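Local structure of tRNA (cytidine-2'-O-)-methyltransferase TrmJ (Sulfolobus acidocaldarius, 4CNG) at residues 109-121 against 141-153. The protein methylates the 2'-hydroxyl of cytidine 32 in tRNA, using S-adenosyl-L-methionine as methyl donor and working as a homodimer. The protein carries 1 engineered substitution. Residues are numbered along the deposited sequence; the frame is centred on the assembly and turned at random.
With SAH (S-adenosyl-L-homocysteine), chain C.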
ATOM      1  N   ARG A 109      19.768   2.907  17.025  1.00 16.89           N
ATOM      2  CA  ARG A 109      19.611   4.233  17.583  1.00 17.11           C
ATOM      3  C   ARG A 109      18.750   5.123  16.696  1.00 15.88           C
ATOM      4  O   ARG A 109      18.262   6.147  17.168  1.00 18.99           O
ATOM      5  CB  ARG A 109      20.982   4.850  17.855  1.00 19.88           C
ATOM      6  CG  ARG A 109      21.684   4.192  19.034  1.00 29.39           C
ATOM      7  CD  ARG A 109      22.808   5.063  19.551  1.00 39.17           C
ATOM      8  NE  ARG A 109      24.129   4.666  19.064  1.00 53.08           N
ATOM      9  CZ  ARG A 109      25.263   5.283  19.390  1.00 75.17           C
ATOM     10  NH1 ARG A 109      25.244   6.321  20.220  1.00 88.89           N
ATOM     11  NH2 ARG A 109      26.417   4.871  18.877  1.00 83.45           N
ATOM     12  N   LYS A 110      18.667   4.789  15.399  1.00 14.57           N
ATOM     13  CA  LYS A 110      17.834   5.499  14.403  1.00 15.45           C
ATOM     14  C   LYS A 110      16.471   4.896  14.139  1.00 12.37           C
ATOM     15  O   LYS A 110      15.693   5.454  13.385  1.00 13.40           O
ATOM     16  CB  LYS A 110      18.561   5.539  13.028  1.00 20.64           C
ATOM     17  CG  LYS A 110      19.721   6.470  12.919  1.00 20.27           C
ATOM     18  CD  LYS A 110      20.264   6.525  11.516  1.00 24.87           C
ATOM     19  CE  LYS A 110      21.350   7.549  11.549  1.00 28.03           C
ATOM     20  NZ  LYS A 110      21.800   7.656  10.189  1.00 21.91           N
ATOM     21  N   SER A 111      16.221   3.727  14.684  0.50 13.68           N
ATOM     22  CA  SER A 111      15.062   2.969  14.264  0.50 13.20           C
ATOM     23  C   SER A 111      13.772   3.529  14.872  0.50 13.56           C
ATOM     24  O   SER A 111      13.683   3.761  16.074  0.50 17.87           O
ATOM     25  CB  SER A 111      15.234   1.519  14.664  0.50 13.55           C
ATOM     26  OG  SER A 111      15.228   1.418  16.077  0.50 13.83           O
ATOM     27  N   ILE A 112      12.745   3.650  14.040  1.00 11.73           N
ATOM     28  CA  ILE A 112      11.442   4.122  14.492  1.00 11.26           C
ATOM     29  C   ILE A 112      10.313   3.344  13.823  1.00 11.44           C
ATOM     30  O   ILE A 112      10.549   2.534  12.928  1.00 11.09           O
ATOM     31  CB  ILE A 112      11.257   5.623  14.210  1.00 11.32           C
ATOM     32  CG1 ILE A 112      11.233   5.883  12.702  1.00 10.81           C
ATOM     33  CG2 ILE A 112      12.358   6.434  14.881  1.00 14.08           C
ATOM     34  CD1 ILE A 112      10.786   7.280  12.329  1.00 12.09           C
ATOM     35  N   ARG A 113       9.159   3.480  14.461  0.70 12.52           N
ATOM     36  CA  ARG A 113       7.919   2.929  13.925  0.70 13.23           C
ATOM     37  C   ARG A 113       6.916   4.033  13.608  0.70 43.42           C
ATOM     38  O   ARG A 113       7.143   5.201  13.926  0.70 59.88           O
ATOM     39  CB  ARG A 113       7.308   1.928  14.908  0.70 13.81           C
ATOM     40  CG  ARG A 113       8.265   0.836  15.357  0.70 15.77           C
ATOM     41  CD  ARG A 113       8.593  -0.113  14.216  0.70 36.76           C
ATOM     42  NE  ARG A 113       9.480  -1.193  14.640  0.70 63.65           N
ATOM     43  CZ  ARG A 113      10.804  -1.124  14.619  0.70 62.93           C
ATOM     44  NH1 ARG A 113      11.404  -0.022  14.193  0.70 70.85           N
ATOM     45  NH2 ARG A 113      11.529  -2.156  15.026  0.70 43.75           N
ATOM     46  N   PRO A 114       5.829   3.663  12.940  1.00 12.89           N
ATOM     47  CA  PRO A 114       4.917   4.714  12.476  1.00 14.25           C
ATOM     48  C   PRO A 114       4.302   5.484  13.641  1.00 37.68           C
ATOM     49  O   PRO A 114       4.018   6.675  13.512  1.00 91.25           O
ATOM     50  CB  PRO A 114       3.833   3.930  11.735  1.00 15.27           C
ATOM     51  CG  PRO A 114       4.528   2.701  11.258  1.00 15.25           C
ATOM     52  CD  PRO A 114       5.532   2.359  12.321  1.00 13.75           C
ATOM     53  N   ILE A 115       4.102   4.804  14.765  1.00 16.13           N
ATOM     54  CA  ILE A 115       3.521   5.433  15.950  1.00 17.55           C
ATOM     55  C   ILE A 115       4.361   6.618  16.415  1.00 25.96           C
ATOM     56  O   ILE A 115       3.863   7.513  17.099  1.00185.73           O
ATOM     57  CB  ILE A 115       3.381   4.430  17.110  1.00 20.15           C
ATOM     58  CG1 ILE A 115       2.556   5.038  18.246  1.00 29.18           C
ATOM     59  CG2 ILE A 115       4.752   4.000  17.612  1.00 19.96           C
ATOM     60  CD1 ILE A 115       1.081   5.164  17.929  1.00 30.51           C
ATOM     61  N   ASP A 116       5.635   6.619  16.039  1.00 13.69           N
ATOM     62  CA  ASP A 116       6.532   7.679  16.411  1.00 14.80           C
ATOM     63  C   ASP A 116       6.448   8.912  15.483  1.00 14.56           C
ATOM     64  O   ASP A 116       6.992   9.969  15.790  1.00 15.71           O
ATOM     65  CB  ASP A 116       7.980   7.138  16.446  1.00 18.31           C
ATOM     66  CG  ASP A 116       8.147   5.981  17.371  1.00 44.75           C
ATOM     67  OD1 ASP A 116       7.782   6.020  18.563  1.00140.84           O
ATOM     68  OD2 ASP A 116       8.913   5.111  16.938  1.00 18.70           O
ATOM     69  N   LEU A 117       5.816   8.762  14.331  1.00 12.92           N
ATOM     70  CA  LEU A 117       5.885   9.806  13.317  1.00 14.40           C
ATOM     71  C   LEU A 117       5.284  11.127  13.733  1.00 16.33           C
ATOM     72  O   LEU A 117       5.870  12.173  13.511  1.00 19.18           O
ATOM     73  CB  LEU A 117       5.268   9.344  11.994  1.00 15.74           C
ATOM     74  CG  LEU A 117       6.031   8.226  11.298  1.00 13.26           C
ATOM     75  CD1 LEU A 117       5.303   7.800  10.053  1.00 15.39           C
ATOM     76  CD2 LEU A 117       7.425   8.686  10.934  1.00 14.65           C
ATOM     77  N   GLU A 118       4.100  11.090  14.314  1.00 19.04           N
ATOM     78  CA  GLU A 118       3.366  12.320  14.603  1.00 26.45           C
ATOM     79  C   GLU A 118       4.239  13.292  15.406  1.00 23.19           C
ATOM     80  O   GLU A 118       4.260  14.493  15.123  1.00 24.65           O
ATOM     81  CB  GLU A 118       2.068  11.995  15.347  1.00 29.53           C
ATOM     82  CG  GLU A 118       1.120  13.167  15.545  1.00 38.23           C
ATOM     83  CD  GLU A 118      -0.231  12.723  16.084  1.00 82.82           C
ATOM     84  OE1 GLU A 118      -0.252  11.942  17.062  1.00211.59           O
ATOM     85  OE2 GLU A 118      -1.271  13.147  15.526  1.00101.42           O
ATOM     86  N   ARG A 119       4.895  12.789  16.454  1.00 20.57           N
ATOM     87  CA  ARG A 119       5.704  13.628  17.335  1.00 20.49           C
ATOM     88  C   ARG A 119       6.962  14.114  16.630  1.00 20.72           C
ATOM     89  O   ARG A 119       7.444  15.226  16.876  1.00 29.97           O
ATOM     90  CB  ARG A 119       6.008  12.897  18.663  1.00 24.57           C
ATOM     91  CG  ARG A 119       7.154  11.893  18.621  1.00 26.58           C
ATOM     92  CD  ARG A 119       7.646  11.457  20.007  1.00 48.23           C
ATOM     93  NE  ARG A 119       8.111  10.040  19.925  1.00 85.04           N
ATOM     94  CZ  ARG A 119       9.406   9.704  19.779  1.00 98.92           C
ATOM     95  NH1 ARG A 119      10.390  10.599  19.691  1.00101.64           N
ATOM     96  NH2 ARG A 119       9.708   8.419  19.574  1.00141.46           N
ATOM     97  N   LEU A 120       7.506  13.286  15.763  1.00 16.83           N
ATOM     98  CA  LEU A 120       8.765  13.627  15.119  1.00 17.43           C
ATOM     99  C   LEU A 120       8.613  14.671  14.006  1.00 18.96           C
ATOM    100  O   LEU A 120       9.491  15.512  13.821  1.00 21.12           O
ATOM    101  CB  LEU A 120       9.450  12.376  14.583  1.00 17.05           C
ATOM    102  CG  LEU A 120       9.976  11.411  15.628  1.00 16.99           C
ATOM    103  CD1 LEU A 120      10.452  10.172  14.893  1.00 16.88           C
ATOM    104  CD2 LEU A 120      11.088  12.006  16.497  1.00 18.25           C
ATOM    105  N   ILE A 121       7.508  14.622  13.266  1.00 18.33           N
ATOM    106  CA  ILE A 121       7.354  15.465  12.085  1.00 18.09           C
ATOM    107  C   ILE A 121       6.572  16.756  12.300  1.00 24.20           C
ATOM    108  O   ILE A 121       6.478  17.573  11.391  1.00 25.21           O
ATOM    109  CB  ILE A 121       6.690  14.687  10.935  1.00 20.93           C
ATOM    110  CG1 ILE A 121       5.211  14.466  11.217  1.00 22.33           C
ATOM    111  CG2 ILE A 121       7.411  13.361  10.658  1.00 21.69           C
ATOM    112  CD1 ILE A 121       4.515  13.749  10.078  1.00 31.77           C
ATOM    113  N   GLU A 141      23.219   5.837   2.214  1.00 11.29           N
ATOM    114  CA  GLU A 141      21.981   6.590   2.132  1.00 10.50           C
ATOM    115  C   GLU A 141      21.307   6.632   3.502  1.00 10.87           C
ATOM    116  O   GLU A 141      20.748   7.665   3.913  1.00 11.64           O
ATOM    117  CB  GLU A 141      21.093   5.984   1.050  1.00 10.90           C
ATOM    118  CG  GLU A 141      21.603   6.269  -0.361  1.00 11.55           C
ATOM    119  CD  GLU A 141      20.993   5.448  -1.482  1.00 12.24           C
ATOM    120  OE1 GLU A 141      20.340   4.399  -1.236  1.00 12.85           O
ATOM    121  OE2 GLU A 141      21.313   5.790  -2.652  1.00 13.68           O
ATOM    122  N   ILE A 142      21.310   5.506   4.224  1.00 11.04           N
ATOM    123  CA  ILE A 142      20.749   5.457   5.548  1.00 11.42           C
ATOM    124  C   ILE A 142      21.577   6.271   6.520  1.00 11.24           C
ATOM    125  O   ILE A 142      21.033   6.957   7.373  1.00 12.88           O
ATOM    126  CB  ILE A 142      20.533   3.997   6.026  1.00 12.32           C
ATOM    127  CG1 ILE A 142      19.489   3.289   5.145  1.00 12.55           C
ATOM    128  CG2 ILE A 142      20.169   3.931   7.489  1.00 14.36           C
ATOM    129  CD1 ILE A 142      19.403   1.799   5.323  1.00 13.60           C
ATOM    130  N   ALA A 143      22.913   6.283   6.370  1.00 12.35           N
ATOM    131  CA  ALA A 143      23.773   7.114   7.202  1.00 13.07           C
ATOM    132  C   ALA A 143      23.493   8.593   7.056  1.00 12.58           C
ATOM    133  O   ALA A 143      23.621   9.321   8.038  1.00 15.32           O
ATOM    134  CB  ALA A 143      25.250   6.847   6.911  1.00 14.89           C
ATOM    135  N   LYS A 144      23.069   9.017   5.867  1.00 12.51           N
ATOM    136  CA  LYS A 144      22.733  10.397   5.560  1.00 12.98           C
ATOM    137  C   LYS A 144      21.338  10.775   6.023  1.00 13.29           C
ATOM    138  O   LYS A 144      20.938  11.920   5.884  1.00 16.06           O
ATOM    139  CB  LYS A 144      22.851  10.624   4.063  1.00 12.96           C
ATOM    140  CG  LYS A 144      24.279  10.708   3.571  1.00 13.92           C
ATOM    141  CD  LYS A 144      24.312  10.727   2.054  1.00 14.35           C
ATOM    142  CE  LYS A 144      25.724  10.937   1.523  1.00 14.00           C
ATOM    143  NZ  LYS A 144      25.709  10.941   0.029  1.00 14.67           N
ATOM    144  N   SER A 145      20.584   9.814   6.591  1.00 12.15           N
ATOM    145  CA  SER A 145      19.218  10.027   7.048  1.00 11.55           C
ATOM    146  C   SER A 145      19.217  10.154   8.574  1.00 12.10           C
ATOM    147  O   SER A 145      20.086   9.647   9.277  1.00 14.06           O
ATOM    148  CB  SER A 145      18.321   8.869   6.576  1.00 12.35           C
ATOM    149  OG  SER A 145      18.331   8.821   5.158  1.00 12.73           O
ATOM    150  N   ASP A 146      18.193  10.797   9.125  1.00 11.33           N
ATOM    151  CA  ASP A 146      18.044  10.973  10.564  1.00 11.63           C
ATOM    152  C   ASP A 146      17.417   9.767  11.274  1.00 11.05           C
ATOM    153  O   ASP A 146      17.799   9.451  12.394  1.00 13.28           O
ATOM    154  CB  ASP A 146      17.209  12.208  10.848  1.00 12.83           C
ATOM    155  CG  ASP A 146      17.868  13.461  10.323  1.00 13.94           C
ATOM    156  OD1 ASP A 146      18.962  13.762  10.828  1.00 19.27           O
ATOM    157  OD2 ASP A 146      17.300  14.164   9.462  1.00 15.21           O
ATOM    158  N   PHE A 147      16.446   9.144  10.630  1.00 10.81           N
ATOM    159  CA  PHE A 147      15.715   8.029  11.206  1.00 10.35           C
ATOM    160  C   PHE A 147      15.522   6.940  10.147  1.00  9.26           C
ATOM    161  O   PHE A 147      15.599   7.229   8.959  1.00 10.54           O
ATOM    162  CB  PHE A 147      14.334   8.483  11.712  1.00 10.84           C
ATOM    163  CG  PHE A 147      14.382   9.442  12.886  1.00 11.68           C
ATOM    164  CD1 PHE A 147      14.751   8.997  14.133  1.00 13.61           C
ATOM    165  CD2 PHE A 147      14.015  10.753  12.743  1.00 13.63           C
ATOM    166  CE1 PHE A 147      14.747   9.849  15.214  1.00 16.95           C
ATOM    167  CE2 PHE A 147      14.031  11.624  13.829  1.00 16.38           C
ATOM    168  CZ  PHE A 147      14.349  11.149  15.061  1.00 16.86           C
ATOM    169  N   LEU A 148      15.276   5.722  10.609  1.00 10.18           N
ATOM    170  CA  LEU A 148      15.028   4.583   9.743  1.00  9.55           C
ATOM    171  C   LEU A 148      13.696   3.944  10.200  1.00  9.15           C
ATOM    172  O   LEU A 148      13.617   3.338  11.271  1.00 10.42           O
ATOM    173  CB  LEU A 148      16.149   3.567   9.848  1.00 10.72           C
ATOM    174  CG  LEU A 148      16.058   2.399   8.886  1.00 11.01           C
ATOM    175  CD1 LEU A 148      16.085   2.854   7.446  1.00 11.94           C
ATOM    176  CD2 LEU A 148      17.130   1.362   9.178  1.00 13.04           C
ATOM    177  N   LEU A 149      12.685   4.104   9.381  1.00  9.23           N
ATOM    178  CA  LEU A 149      11.321   3.650   9.666  1.00  9.56           C
ATOM    179  C   LEU A 149      11.095   2.257   9.121  1.00  9.20           C
ATOM    180  O   LEU A 149      11.330   1.992   7.956  1.00  9.96           O
ATOM    181  CB  LEU A 149      10.339   4.617   9.014  1.00  9.66           C
ATOM    182  CG  LEU A 149       8.845   4.253   9.075  1.00 10.67           C
ATOM    183  CD1 LEU A 149       8.316   4.255  10.464  1.00 11.80           C
ATOM    184  CD2 LEU A 149       8.076   5.181   8.168  1.00 13.93           C
ATOM    185  N   PHE A 150      10.650   1.386  10.008  1.00  9.72           N
ATOM    186  CA  PHE A 150      10.115   0.046   9.685  1.00 10.09           C
ATOM    187  C   PHE A 150       8.604   0.062   9.776  1.00  9.44           C
ATOM    188  O   PHE A 150       8.076   0.495  10.799  1.00 10.96           O
ATOM    189  CB  PHE A 150      10.673  -0.992  10.680  1.00 11.91           C
ATOM    190  CG  PHE A 150      10.132  -2.396  10.485  1.00 12.33           C
ATOM    191  CD1 PHE A 150      10.385  -3.069   9.307  1.00 13.19           C
ATOM    192  CD2 PHE A 150       9.349  -3.048  11.453  1.00 14.17           C
ATOM    193  CE1 PHE A 150       9.853  -4.317   9.048  1.00 99.55           C
ATOM    194  CE2 PHE A 150       8.874  -4.363  11.226  1.00 18.72           C
ATOM    195  CZ  PHE A 150       9.139  -4.978  10.021  1.00 90.68           C
ATOM    196  N   ILE A 151       7.934  -0.414   8.734  1.00  9.18           N
ATOM    197  CA  ILE A 151       6.488  -0.634   8.783  1.00 10.52           C
ATOM    198  C   ILE A 151       6.254  -2.054   9.271  1.00 10.58           C
ATOM    199  O   ILE A 151       6.681  -3.016   8.631  1.00 10.75           O
ATOM    200  CB  ILE A 151       5.910  -0.515   7.367  1.00 11.00           C
ATOM    201  CG1 ILE A 151       6.190   0.869   6.749  1.00 14.16           C
ATOM    202  CG2 ILE A 151       4.413  -0.836   7.412  1.00 13.75           C
ATOM    203  CD1 ILE A 151       6.063   0.927   5.239  1.00 16.40           C
ATOM    204  N   PRO A 152       5.550  -2.176  10.415  1.00 12.38           N
ATOM    205  CA  PRO A 152       5.344  -3.509  10.959  1.00 15.15           C
ATOM    206  C   PRO A 152       4.595  -4.433   9.995  1.00 13.31           C
ATOM    207  O   PRO A 152       3.625  -4.034   9.397  1.00 14.47           O
ATOM    208  CB  PRO A 152       4.530  -3.234  12.229  1.00 20.66           C
ATOM    209  CG  PRO A 152       4.991  -1.896  12.673  1.00 20.14           C
ATOM    210  CD  PRO A 152       5.188  -1.135  11.388  1.00 15.51           C
ATOM    211  N   ALA A 153       5.086  -5.658   9.898  1.00 12.87           N
ATOM    212  CA  ALA A 153       4.530  -6.665   9.014  1.00 12.64           C
ATOM    213  C   ALA A 153       5.096  -8.012   9.468  1.00 13.49           C
ATOM    214  O   ALA A 153       5.875  -8.089  10.394  1.00 15.36           O
ATOM    215  CB  ALA A 153       4.921  -6.378   7.571  1.00 12.63           C
TER
HETATM  216  N   SAH C1157      15.683  -6.670  -0.998  1.00 23.61           N
HETATM  217  CA  SAH C1157      15.482  -5.219  -0.742  1.00 18.02           C
HETATM  218  CB  SAH C1157      13.986  -4.972  -0.647  1.00 16.99           C
HETATM  219  CG  SAH C1157      13.590  -3.507  -0.908  1.00 14.47           C
HETATM  220  SD  SAH C1157      11.820  -3.276  -0.819  1.00 12.63           S
HETATM  221  C   SAH C1157      16.225  -4.856   0.511  1.00 25.55           C
HETATM  222  O   SAH C1157      16.734  -5.729   1.217  1.00 56.48           O
HETATM  223  OXT SAH C1157      16.478  -3.701   0.787  1.00 29.59           O
HETATM  224  C5' SAH C1157      11.743  -1.657  -1.588  1.00 11.42           C
HETATM  225  C4' SAH C1157      11.532  -0.479  -0.644  1.00  8.98           C
HETATM  226  O4' SAH C1157      10.240  -0.600  -0.028  1.00  9.22           O
HETATM  227  C3' SAH C1157      12.473  -0.384   0.504  1.00  8.66           C
HETATM  228  O3' SAH C1157      13.714   0.196   0.070  1.00  9.92           O
HETATM  229  C2' SAH C1157      11.719   0.463   1.491  1.00  8.27           C
HETATM  230  O2' SAH C1157      11.761   1.829   1.096  1.00  8.92           O
HETATM  231  C1' SAH C1157      10.291  -0.065   1.304  1.00  8.65           C
HETATM  232  N9  SAH C1157       9.919  -1.167   2.241  1.00  8.06           N
HETATM  233  C8  SAH C1157       9.477  -2.412   1.904  1.00  8.64           C
HETATM  234  N7  SAH C1157       9.028  -3.054   3.017  1.00  8.82           N
HETATM  235  C5  SAH C1157       9.161  -2.180   4.044  1.00  8.34           C
HETATM  236  C6  SAH C1157       8.809  -2.197   5.408  1.00  8.41           C
HETATM  237  N6  SAH C1157       8.256  -3.279   5.994  1.00  9.44           N
HETATM  238  N1  SAH C1157       9.057  -1.134   6.134  1.00  8.99           N
HETATM  239  C2  SAH C1157       9.592  -0.046   5.557  1.00  9.77           C
HETATM  240  N3  SAH C1157       9.929   0.095   4.283  1.00  8.92           N
HETATM  241  C4  SAH C1157       9.685  -0.959   3.535  1.00  7.90           C
HETATM  242  O   HOH W   1      18.063   8.710  15.132  1.00 22.78           O
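K110 meets S145 and I142 through its ammonium group, an example of a lysine collecting carbonyls at the C-terminal end of a helix, here 139-143, and just beyond it. With the chain extended beyond CG, K110 NZ lies 2.8 Å from S145 O and 3.0 Å from I142 O, with a weak third bond to A143 O. I142 O is gripped twice, since S145 N reaches it from the opposite face of the carbonyl plane. The backbones pair in parallel: L148 N donates to K110 O (2.8 Å), I112 N to L148 O, and F150 N to I112 O (3.1 Å, 170° at the hydrogen). Strand 111-112 is the outermost, within this chain, of the parallel sheet of this SPOUT methyltransferase, beside strand 147-149. R113, bent at chi2 (-69°) in the conformer described, folds back so that NH1 gives I112 O a second bond from well above its plane, while NE lies at the F150 ring edge; R113 N is taken by D116 OD2. F150 O, buried against R113 CD and P114 CD, has no hydrogen-bond partner in the model. L120 CD1 makes a CH-pi contact, 4.0 Å from the F147 ring centroid. I151 N donates to N1 of S-adenosyl-L-homocysteine (2.9 Å) and I151 O accepts from N6.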